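Local coordinates for protein ecdysteroid-phosphate phosphatase (Bombyx mori, PDB 3C7T) that removes the phosphate from ecdysteroid 22-phosphates to release active moulting hormones, and also has protein tyrosine phosphatase activity, working as a homodimer, at residues 4-9 / 232-237; 12-17 / 61-66; 205-210 / 237-242. One frame throughout, in Å; residues are numbered along the deposited sequence.

Interaction 1: 4-9 / 232-237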
loop_
_atom_site.group_PDB
_atom_site.type_symbol
_atom_site.label_atom_id
_atom_site.label_comp_id
_atom_site.label_asym_id
_atom_site.label_seq_id
_atom_site.Cartn_x
_atom_site.Cartn_y
_atom_site.Cartn_z
ATOM N N ARG A 4 -32.233 -7.824 8.484
ATOM C CA ARG A 4 -31.026 -8.707 8.472
ATOM C C ARG A 4 -29.737 -7.990 8.904
ATOM O O ARG A 4 -29.658 -6.756 8.887
ATOM C CB ARG A 4 -30.881 -9.438 7.124
ATOM C CG ARG A 4 -31.363 -10.893 7.210
ATOM C CD ARG A 4 -32.007 -11.422 5.929
ATOM N NE ARG A 4 -31.049 -11.570 4.833
ATOM C CZ ARG A 4 -30.469 -12.714 4.469
ATOM N NH1 ARG A 4 -30.732 -13.852 5.109
ATOM N NH2 ARG A 4 -29.619 -12.719 3.449
ATOM N N ARG A 5 -28.747 -8.789 9.292
ATOM C CA ARG A 5 -27.534 -8.347 9.959
ATOM C C ARG A 5 -26.339 -8.856 9.144
ATOM O O ARG A 5 -26.472 -9.855 8.440
ATOM C CB ARG A 5 -27.516 -9.019 11.330
ATOM C CG ARG A 5 -26.507 -8.517 12.306
ATOM C CD ARG A 5 -27.027 -8.695 13.713
ATOM N NE ARG A 5 -26.921 -10.041 14.244
ATOM C CZ ARG A 5 -26.077 -10.394 15.204
ATOM N NH1 ARG A 5 -25.253 -9.502 15.722
ATOM N NH2 ARG A 5 -26.065 -11.637 15.657
ATOM N N TRP A 6 -25.187 -8.187 9.245
ATOM C CA TRP A 6 -23.942 -8.675 8.618
ATOM C C TRP A 6 -22.988 -9.313 9.628
ATOM O O TRP A 6 -22.792 -8.814 10.732
ATOM C CB TRP A 6 -23.159 -7.538 7.966
ATOM C CG TRP A 6 -23.775 -6.822 6.812
ATOM C CD1 TRP A 6 -24.498 -5.667 6.856
ATOM C CD2 TRP A 6 -23.655 -7.172 5.434
ATOM N NE1 TRP A 6 -24.865 -5.285 5.580
ATOM C CE2 TRP A 6 -24.356 -6.194 4.689
ATOM C CE3 TRP A 6 -23.034 -8.228 4.749
ATOM C CZ2 TRP A 6 -24.449 -6.239 3.289
ATOM C CZ3 TRP A 6 -23.119 -8.268 3.359
ATOM C CH2 TRP A 6 -23.829 -7.282 2.646
ATOM N N VAL A 7 -22.366 -10.411 9.227
ATOM C CA VAL A 7 -21.225 -10.940 9.966
ATOM C C VAL A 7 -20.083 -11.100 8.948
ATOM O O VAL A 7 -20.264 -11.697 7.874
ATOM C CB VAL A 7 -21.550 -12.269 10.682
ATOM C CG1 VAL A 7 -20.310 -12.847 11.333
ATOM C CG2 VAL A 7 -22.661 -12.055 11.740
ATOM N N PHE A 8 -18.928 -10.534 9.294
ATOM C CA PHE A 8 -17.783 -10.499 8.382
ATOM C C PHE A 8 -16.621 -11.258 8.961
ATOM O O PHE A 8 -16.508 -11.391 10.182
ATOM C CB PHE A 8 -17.341 -9.048 8.160
ATOM C CG PHE A 8 -18.372 -8.198 7.499
ATOM C CD1 PHE A 8 -18.770 -8.458 6.194
ATOM C CD2 PHE A 8 -18.930 -7.126 8.172
ATOM C CE1 PHE A 8 -19.705 -7.653 5.571
ATOM C CE2 PHE A 8 -19.880 -6.311 7.551
ATOM C CZ PHE A 8 -20.265 -6.578 6.260
ATOM N N ALA A 9 -15.736 -11.740 8.086
ATOM C CA ALA A 9 -14.490 -12.361 8.537
ATOM C C ALA A 9 -13.401 -11.790 7.644
ATOM O O ALA A 9 -13.577 -11.672 6.419
ATOM C CB ALA A 9 -14.527 -13.858 8.402
ATOM N N ALA A 232 -18.270 -12.615 3.826
ATOM C CA ALA A 232 -19.540 -12.077 4.335
ATOM C C ALA A 232 -20.681 -13.096 4.452
ATOM O O ALA A 232 -20.884 -13.954 3.576
ATOM C CB ALA A 232 -20.003 -10.898 3.461
ATOM N N MET A 233 -21.408 -12.977 5.563
ATOM C CA MET A 233 -22.682 -13.661 5.760
ATOM C C MET A 233 -23.736 -12.665 6.214
ATOM O O MET A 233 -23.431 -11.665 6.880
ATOM C CB MET A 233 -22.529 -14.792 6.766
ATOM C CG MET A 233 -21.581 -15.872 6.267
ATOM S SD MET A 233 -21.547 -17.328 7.288
ATOM C CE MET A 233 -22.974 -18.213 6.650
ATOM N N ARG A 234 -24.980 -12.943 5.838
ATOM C CA ARG A 234 -26.125 -12.188 6.326
ATOM C C ARG A 234 -27.184 -13.153 6.821
ATOM O O ARG A 234 -27.310 -14.266 6.309
ATOM C CB ARG A 234 -26.715 -11.288 5.251
ATOM C CG ARG A 234 -25.898 -10.057 5.009
ATOM C CD ARG A 234 -26.649 -9.059 4.192
ATOM N NE ARG A 234 -27.530 -8.261 5.037
ATOM C CZ ARG A 234 -28.112 -7.138 4.648
ATOM N NH1 ARG A 234 -27.902 -6.672 3.422
ATOM N NH2 ARG A 234 -28.899 -6.477 5.486
ATOM N N GLY A 235 -27.925 -12.704 7.822
ATOM C CA GLY A 235 -28.993 -13.493 8.425
ATOM C C GLY A 235 -29.584 -12.778 9.618
ATOM O O GLY A 235 -29.352 -11.580 9.799
ATOM N N LYS A 236 -30.350 -13.491 10.441
ATOM C CA LYS A 236 -30.728 -14.882 10.199
ATOM C C LYS A 236 -31.753 -14.990 9.057
ATOM O O LYS A 236 -32.453 -14.023 8.763
ATOM C CB LYS A 236 -31.321 -15.483 11.472
ATOM C CG LYS A 236 -30.481 -15.272 12.733
ATOM C CD LYS A 236 -30.939 -16.208 13.857
ATOM C CE LYS A 236 -32.163 -15.688 14.559
ATOM N NZ LYS A 236 -32.589 -16.621 15.647
ATOM N N PRO A 237 -31.831 -16.160 8.390
ATOM C CA PRO A 237 -30.947 -17.302 8.571
ATOM C C PRO A 237 -29.657 -17.017 7.801
ATOM O O PRO A 237 -29.678 -16.291 6.796
ATOM C CB PRO A 237 -31.719 -18.438 7.916
ATOM C CG PRO A 237 -32.439 -17.767 6.791
ATOM C CD PRO A 237 -32.831 -16.410 7.331
#
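An antiparallel strand pair in the mixed central sheet of the C-terminal histidine phosphatase (PGM-like) domain joins strand 5-11, on its way to the active site, to strand 230-235. Two hydrogen-bonded pairs, Val7 with Met233 and Arg5 with Gly235, carry the backbone bonds; the straightest runs from Val7 N to Met233 O (2.9 Å, 174°). Trp6, Phe8, Ala232 and Arg234 share one face of the sheet. There Arg234 lies across the Trp6 indole: its CD stands 3.4 Å from the centroid of the six-membered ring, directly over the face in a CH-pi contact, and its guanidinium continues flat over the ring, planes 24° apart, with an off-centre cation-pi contact to the five-membered ring. A bend at chi3 (83°) turns the chain from CD so that the guanidinium follows the indole. On the opposite face of the indole sits Phe8 CZ, while Ala232 CB comes to 3.9 Å from Phe8 CD1. The other side of the sheet bears Arg5, Val7 and Met233; Arg5 sends its guanidinium to Gly185 O, Thr180 and Val177 O, and Val7 and Met233 pack on helix 193-204. Arg234 NH2 also makes a weak 3.5 Å hydrogen bond to Arg4 O.

Interaction 2: 12-17 / 61-66. With WO4 (tungstate(VI)ion), chain E.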
loop_
_atom_site.group_PDB
_atom_site.type_symbol
_atom_site.label_atom_id
_atom_site.label_comp_id
_atom_site.label_asym_id
_atom_site.label_seq_id
_atom_site.Cartn_x
_atom_site.Cartn_y
_atom_site.Cartn_z
ATOM N N HIS A 12 -5.823 -10.990 8.309
ATOM C CA HIS A 12 -4.921 -9.892 8.627
ATOM C C HIS A 12 -4.238 -9.389 7.337
ATOM O O HIS A 12 -4.233 -10.079 6.301
ATOM C CB HIS A 12 -3.862 -10.393 9.599
ATOM C CG HIS A 12 -3.081 -11.550 9.062
ATOM N ND1 HIS A 12 -2.129 -11.414 8.064
ATOM C CD2 HIS A 12 -3.137 -12.868 9.361
ATOM C CE1 HIS A 12 -1.626 -12.607 7.787
ATOM N NE2 HIS A 12 -2.238 -13.506 8.546
ATOM N N GLY A 13 -3.644 -8.192 7.406
ATOM C CA GLY A 13 -2.951 -7.615 6.267
ATOM C C GLY A 13 -1.539 -8.169 6.150
ATOM O O GLY A 13 -1.159 -9.107 6.864
ATOM N N GLU A 14 -0.762 -7.575 5.245
ATOM C CA GLU A 14 0.616 -8.003 4.939
ATOM C C GLU A 14 1.508 -8.052 6.178
ATOM O O GLU A 14 1.556 -7.093 6.947
ATOM C CB GLU A 14 1.233 -7.036 3.913
ATOM C CG GLU A 14 2.673 -7.369 3.519
ATOM C CD GLU A 14 3.245 -6.416 2.483
ATOM O OE1 GLU A 14 3.616 -5.264 2.830
ATOM O OE2 GLU A 14 3.354 -6.844 1.312
ATOM N N ARG A 15 2.218 -9.174 6.355
ATOM C CA ARG A 15 3.063 -9.388 7.543
ATOM C C ARG A 15 4.509 -8.942 7.327
ATOM O O ARG A 15 5.106 -9.242 6.274
ATOM C CB ARG A 15 3.091 -10.897 7.870
ATOM C CG ARG A 15 1.793 -11.403 8.480
ATOM C CD ARG A 15 1.754 -12.903 8.475
ATOM N NE ARG A 15 2.787 -13.544 9.308
ATOM C CZ ARG A 15 2.714 -14.808 9.743
ATOM N NH1 ARG A 15 1.674 -15.567 9.422
ATOM N NH2 ARG A 15 3.681 -15.326 10.514
ATOM N N VAL A 16 5.115 -8.312 8.341
ATOM C CA VAL A 16 6.533 -7.968 8.231
ATOM C C VAL A 16 7.385 -9.237 7.998
ATOM O O VAL A 16 8.248 -9.265 7.135
ATOM C CB VAL A 16 7.068 -7.231 9.502
ATOM C CG1 VAL A 16 8.594 -7.093 9.439
ATOM C CG2 VAL A 16 6.404 -5.840 9.623
ATOM N N ASP A 17 7.162 -10.274 8.799
ATOM C CA ASP A 17 8.037 -11.479 8.759
ATOM C C ASP A 17 7.984 -12.238 7.424
ATOM O O ASP A 17 8.948 -12.940 7.067
ATOM C CB ASP A 17 7.794 -12.390 9.976
ATOM C CG ASP A 17 6.417 -13.037 9.992
ATOM O OD1 ASP A 17 5.521 -12.688 9.197
ATOM O OD2 ASP A 17 6.186 -13.913 10.865
ATOM N N THR A 61 3.175 -4.728 8.059
ATOM C CA THR A 61 3.929 -3.720 7.307
ATOM C C THR A 61 3.042 -2.470 7.211
ATOM O O THR A 61 1.842 -2.526 7.554
ATOM C CB THR A 61 4.201 -4.205 5.881
ATOM O OG1 THR A 61 2.961 -4.511 5.249
ATOM C CG2 THR A 61 5.091 -5.475 5.936
ATOM N N ARG A 62 3.622 -1.366 6.738
ATOM C CA ARG A 62 2.831 -0.160 6.402
ATOM C C ARG A 62 1.724 -0.514 5.419
ATOM O O ARG A 62 0.578 -0.075 5.587
ATOM C CB ARG A 62 3.723 0.978 5.871
ATOM C CG ARG A 62 4.718 1.588 6.903
ATOM C CD ARG A 62 4.027 2.257 8.090
ATOM N NE ARG A 62 3.145 3.358 7.677
ATOM C CZ ARG A 62 3.531 4.615 7.468
ATOM N NH1 ARG A 62 4.799 4.954 7.590
ATOM N NH2 ARG A 62 2.634 5.535 7.091
ATOM N N LEU A 63 2.051 -1.319 4.411
ATOM C CA LEU A 63 1.072 -1.729 3.416
ATOM C C LEU A 63 -0.038 -2.529 4.105
ATOM O O LEU A 63 -1.197 -2.411 3.755
ATOM C CB LEU A 63 1.723 -2.592 2.342
ATOM C CG LEU A 63 0.773 -3.131 1.276
ATOM C CD1 LEU A 63 -0.207 -2.044 0.769
ATOM C CD2 LEU A 63 1.558 -3.772 0.153
ATOM N N GLY A 64 0.327 -3.373 5.064
ATOM C CA GLY A 64 -0.679 -4.193 5.771
ATOM C C GLY A 64 -1.724 -3.359 6.493
ATOM O O GLY A 64 -2.914 -3.653 6.435
ATOM N N TRP A 65 -1.283 -2.316 7.195
ATOM C CA TRP A 65 -2.202 -1.307 7.740
ATOM C C TRP A 65 -3.079 -0.686 6.655
ATOM O O TRP A 65 -4.282 -0.562 6.842
ATOM C CB TRP A 65 -1.417 -0.201 8.423
ATOM C CG TRP A 65 -1.000 -0.557 9.790
ATOM C CD1 TRP A 65 0.113 -1.269 10.151
ATOM C CD2 TRP A 65 -1.675 -0.209 11.004
ATOM N NE1 TRP A 65 0.173 -1.375 11.540
ATOM C CE2 TRP A 65 -0.910 -0.728 12.073
ATOM C CE3 TRP A 65 -2.852 0.522 11.293
ATOM C CZ2 TRP A 65 -1.289 -0.564 13.424
ATOM C CZ3 TRP A 65 -3.225 0.693 12.634
ATOM C CH2 TRP A 65 -2.437 0.157 13.677
ATOM N N PHE A 66 -2.469 -0.310 5.533
ATOM C CA PHE A 66 -3.197 0.344 4.419
ATOM C C PHE A 66 -4.251 -0.569 3.791
ATOM O O PHE A 66 -5.375 -0.157 3.509
ATOM C CB PHE A 66 -2.176 0.781 3.367
ATOM C CG PHE A 66 -2.759 1.580 2.248
ATOM C CD1 PHE A 66 -3.291 2.844 2.471
ATOM C CD2 PHE A 66 -2.755 1.069 0.956
ATOM C CE1 PHE A 66 -3.828 3.595 1.395
ATOM C CE2 PHE A 66 -3.281 1.814 -0.128
ATOM C CZ PHE A 66 -3.828 3.074 0.110
HETATM W W WO4 E . -1.964 -15.975 8.577
HETATM O O1 WO4 E . -3.683 -15.981 7.692
HETATM O O2 WO4 E . -1.637 -17.936 8.576
HETATM O O3 WO4 E . -0.342 -15.315 7.643
HETATM O O4 WO4 E . -1.947 -15.559 10.497
#
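Glu14 and Thr61 meet at about a right angle beside the RHG motif (Arg11-His12-Gly13) of this histidine phosphatase, whose His12 becomes the phosphohistidine intermediate. With CG anti to the backbone N (chi1 180°) and the chain extended beyond it, Glu14 reaches across the first turn of helix 62-77. The hydroxyl of Thr61, the N-cap residue, gives its proton to Glu14 OE1 at 2.6 Å, on the carboxylate's anti lone pair, and accepts from Gly64 N at 2.9 Å, the capping bond. One oxygen thus ties the helix start to the loop, and Thr61 N adds a backbone bond to Glu14 O (3.1 Å). Leu63 crosses the glutamate nearly perpendicularly, its CB 3.3 Å from OE1, while Thr61 CG2 slides past Val16. Gly64 CA lies close against Glu14 N, and a CB on Gly64 would probably clash with Glu14 O. Asn39 also donates to Glu14 OE1, and Ser251 of the second subunit hydrogen-bonds OE2, so this buried carboxylate reaches the dimer interface.

The catalytic end of the loop faces the tungstate, probably marking the phosphate site, which Arg11, Arg92, His192, Ala193 and Lys224 also hold by hydrogen bonds. His12 ND1 donates to Gly13 O, which lies only 3° out of the imidazole plane; this bond fixes the ring's rotation and turns NE2 to tungsten, which it binds at 2.5 Å. Arg15 grips Asp17 side-on, using NE and NH2 for one carboxylate oxygen each, which steadies the guanidinium. Its remaining nitrogen, NH1, points at tungstate O3, an oxygen near the guanidinium plane, and donates to it at 2.7 Å.

Interaction 3: 205-210 / 237-242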
loop_
_atom_site.group_PDB
_atom_site.type_symbol
_atom_site.label_atom_id
_atom_site.label_comp_id
_atom_site.label_asym_id
_atom_site.label_seq_id
_atom_site.Cartn_x
_atom_site.Cartn_y
_atom_site.Cartn_z
ATOM N N ARG A 205 -23.792 -23.856 11.199
ATOM C CA ARG A 205 -24.146 -24.716 12.334
ATOM C C ARG A 205 -25.163 -24.080 13.293
ATOM O O ARG A 205 -25.751 -24.779 14.130
ATOM C CB ARG A 205 -22.891 -25.195 13.070
ATOM C CG ARG A 205 -22.232 -26.369 12.364
ATOM C CD ARG A 205 -20.843 -26.655 12.877
ATOM N NE ARG A 205 -20.164 -27.710 12.105
ATOM C CZ ARG A 205 -19.673 -27.565 10.875
ATOM N NH1 ARG A 205 -19.785 -26.404 10.228
ATOM N NH2 ARG A 205 -19.079 -28.588 10.284
ATOM N N LEU A 206 -25.372 -22.769 13.177
ATOM C CA LEU A 206 -26.409 -22.082 13.950
ATOM C C LEU A 206 -27.781 -22.199 13.289
ATOM O O LEU A 206 -28.803 -21.890 13.907
ATOM C CB LEU A 206 -26.050 -20.613 14.207
ATOM C CG LEU A 206 -24.920 -20.327 15.203
ATOM C CD1 LEU A 206 -24.562 -18.846 15.209
ATOM C CD2 LEU A 206 -25.278 -20.786 16.605
ATOM N N ARG A 207 -27.798 -22.648 12.036
ATOM C CA ARG A 207 -29.046 -22.928 11.335
ATOM C C ARG A 207 -29.554 -24.319 11.682
ATOM O O ARG A 207 -28.786 -25.213 12.050
ATOM C CB ARG A 207 -28.872 -22.825 9.821
ATOM C CG ARG A 207 -28.684 -21.412 9.280
ATOM C CD ARG A 207 -28.271 -21.461 7.813
ATOM N NE ARG A 207 -29.367 -21.889 6.947
ATOM C CZ ARG A 207 -29.888 -21.164 5.958
ATOM N NH1 ARG A 207 -29.405 -19.958 5.661
ATOM N NH2 ARG A 207 -30.891 -21.658 5.244
ATOM N N ASP A 208 -30.861 -24.494 11.556
ATOM C CA ASP A 208 -31.486 -25.791 11.752
ATOM C C ASP A 208 -31.965 -26.347 10.416
ATOM O O ASP A 208 -32.285 -27.530 10.303
ATOM C CB ASP A 208 -32.631 -25.664 12.756
ATOM C CG ASP A 208 -32.133 -25.543 14.191
ATOM O OD1 ASP A 208 -31.201 -26.290 14.549
ATOM O OD2 ASP A 208 -32.667 -24.708 14.956
ATOM N N ASP A 209 -31.989 -25.478 9.408
ATOM C CA ASP A 209 -32.458 -25.819 8.064
ATOM C C ASP A 209 -31.678 -26.982 7.461
ATOM O O ASP A 209 -32.270 -27.931 6.937
ATOM C CB ASP A 209 -32.378 -24.596 7.136
ATOM C CG ASP A 209 -33.373 -23.508 7.513
ATOM O OD1 ASP A 209 -34.599 -23.742 7.374
ATOM O OD2 ASP A 209 -32.931 -22.417 7.937
ATOM N N MET A 210 -30.353 -26.909 7.539
ATOM C CA MET A 210 -29.519 -27.917 6.900
ATOM C C MET A 210 -28.434 -28.454 7.811
ATOM O O MET A 210 -27.341 -27.891 7.907
ATOM C CB MET A 210 -28.948 -27.407 5.576
ATOM C CG MET A 210 -29.884 -27.637 4.398
ATOM S SD MET A 210 -29.663 -26.467 3.037
ATOM C CE MET A 210 -28.089 -27.012 2.349
ATOM N N PRO A 237 -31.831 -16.160 8.390
ATOM C CA PRO A 237 -30.947 -17.302 8.571
ATOM C C PRO A 237 -29.657 -17.017 7.801
ATOM O O PRO A 237 -29.678 -16.291 6.796
ATOM C CB PRO A 237 -31.719 -18.438 7.916
ATOM C CG PRO A 237 -32.439 -17.767 6.791
ATOM C CD PRO A 237 -32.831 -16.410 7.331
ATOM N N TRP A 238 -28.551 -17.581 8.265
ATOM C CA TRP A 238 -27.231 -17.196 7.757
ATOM C C TRP A 238 -26.921 -17.686 6.337
ATOM O O TRP A 238 -26.803 -18.893 6.110
ATOM C CB TRP A 238 -26.158 -17.639 8.753
ATOM C CG TRP A 238 -26.362 -17.014 10.101
ATOM C CD1 TRP A 238 -26.779 -17.638 11.245
ATOM C CD2 TRP A 238 -26.191 -15.633 10.433
ATOM N NE1 TRP A 238 -26.869 -16.723 12.275
ATOM C CE2 TRP A 238 -26.511 -15.487 11.800
ATOM C CE3 TRP A 238 -25.794 -14.498 9.701
ATOM C CZ2 TRP A 238 -26.438 -14.255 12.459
ATOM C CZ3 TRP A 238 -25.731 -13.277 10.350
ATOM C CH2 TRP A 238 -26.044 -13.166 11.724
ATOM N N ASP A 239 -26.800 -16.735 5.400
ATOM C CA ASP A 239 -26.431 -16.999 3.995
ATOM C C ASP A 239 -25.057 -16.390 3.636
ATOM O O ASP A 239 -24.808 -15.219 3.928
ATOM C CB ASP A 239 -27.449 -16.366 3.030
ATOM C CG ASP A 239 -28.807 -17.055 3.037
ATOM O OD1 ASP A 239 -28.876 -18.273 2.742
ATOM O OD2 ASP A 239 -29.821 -16.359 3.287
ATOM N N VAL A 240 -24.205 -17.174 2.976
ATOM C CA VAL A 240 -22.958 -16.672 2.364
ATOM C C VAL A 240 -23.280 -15.770 1.171
ATOM O O VAL A 240 -23.879 -16.217 0.181
ATOM C CB VAL A 240 -22.030 -17.832 1.886
ATOM C CG1 VAL A 240 -20.911 -17.301 0.986
ATOM C CG2 VAL A 240 -21.459 -18.584 3.069
ATOM N N VAL A 241 -22.874 -14.501 1.271
ATOM C CA VAL A 241 -23.208 -13.494 0.267
ATOM C C VAL A 241 -21.983 -12.667 -0.125
ATOM O O VAL A 241 -20.953 -12.693 0.545
ATOM C CB VAL A 241 -24.335 -12.551 0.741
ATOM C CG1 VAL A 241 -25.570 -13.359 1.147
ATOM C CG2 VAL A 241 -23.872 -11.661 1.904
ATOM N N SER A 242 -22.129 -11.921 -1.211
ATOM C CA SER A 242 -21.115 -10.957 -1.618
ATOM C C SER A 242 -20.934 -9.902 -0.520
ATOM O O SER A 242 -21.917 -9.361 -0.014
ATOM C CB SER A 242 -21.538 -10.294 -2.922
ATOM O OG SER A 242 -20.549 -9.364 -3.322
#
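Trp238 O receives a hydrogen bond from Arg207 NH1 at 2.8 Å, the shortest polar link between loop 205-210 and segment 237-242. The donor stands above the carbonyl plane, 71° out of it, and so misses the oxygen's lone pairs. The same NH1 also leans toward Asp239 OD1, 3.4 Å away, in a salt bridge whose hydrogen bond is weak, the carboxylate plane turned 63° from that of the guanidinium. A bend at chi3 (71°) carries the arginine's end past Pro237, whose CB lies over one guanidinium face, toward its rim, 3.6 Å from NH1. On the arginine's own side of the contact, Asp209 OD2 sits 3.5 Å from Arg207 NH2 but well out of the guanidinium plane, a pairing of charges alone. Asp239 has a second cationic partner, as its OD2 pairs with Arg4. With a leucine in place of Arg207, the carbonyl of Trp238 would probably lose this donor and Asp209 its opposite charge, while Asp239 would be left to Arg4. Deeper in, Leu206 CB touches Trp238 CD1 at 4.3 Å, and the indole is buried against helices 162-179 and 193-204 and against Val7 of strand 5-11. The whole is a surface salt-bridge network of Arg207, Asp209 and Asp239, which joins the loop after helix 193-204 to the start of strand 239-241, the outermost of the sheet within this chain, far from the phosphate site.

Interactions 1 and 3 belong to one corner of the fold, their centres about 9 Å apart: they share Pro237, strands 230-235 and 239-241 pair in the same sheet, probably through Asp239 N to Arg234 O and Val241 N to Ala232 O, and Val7 packs on Trp238. Interaction 1 is partly buried and rests on strand pairing plus an arginine laid on an indole, whereas interaction 3 is a surface contact ruled by charges and one carbonyl. Interaction 2, its centre about 26 Å from that of interaction 1, continues from strand 5-11; it is buried, built on a helix cap, and holds the phosphohistidine residue. Interactions 2 and 3 touch the second subunit; interaction 1 does not.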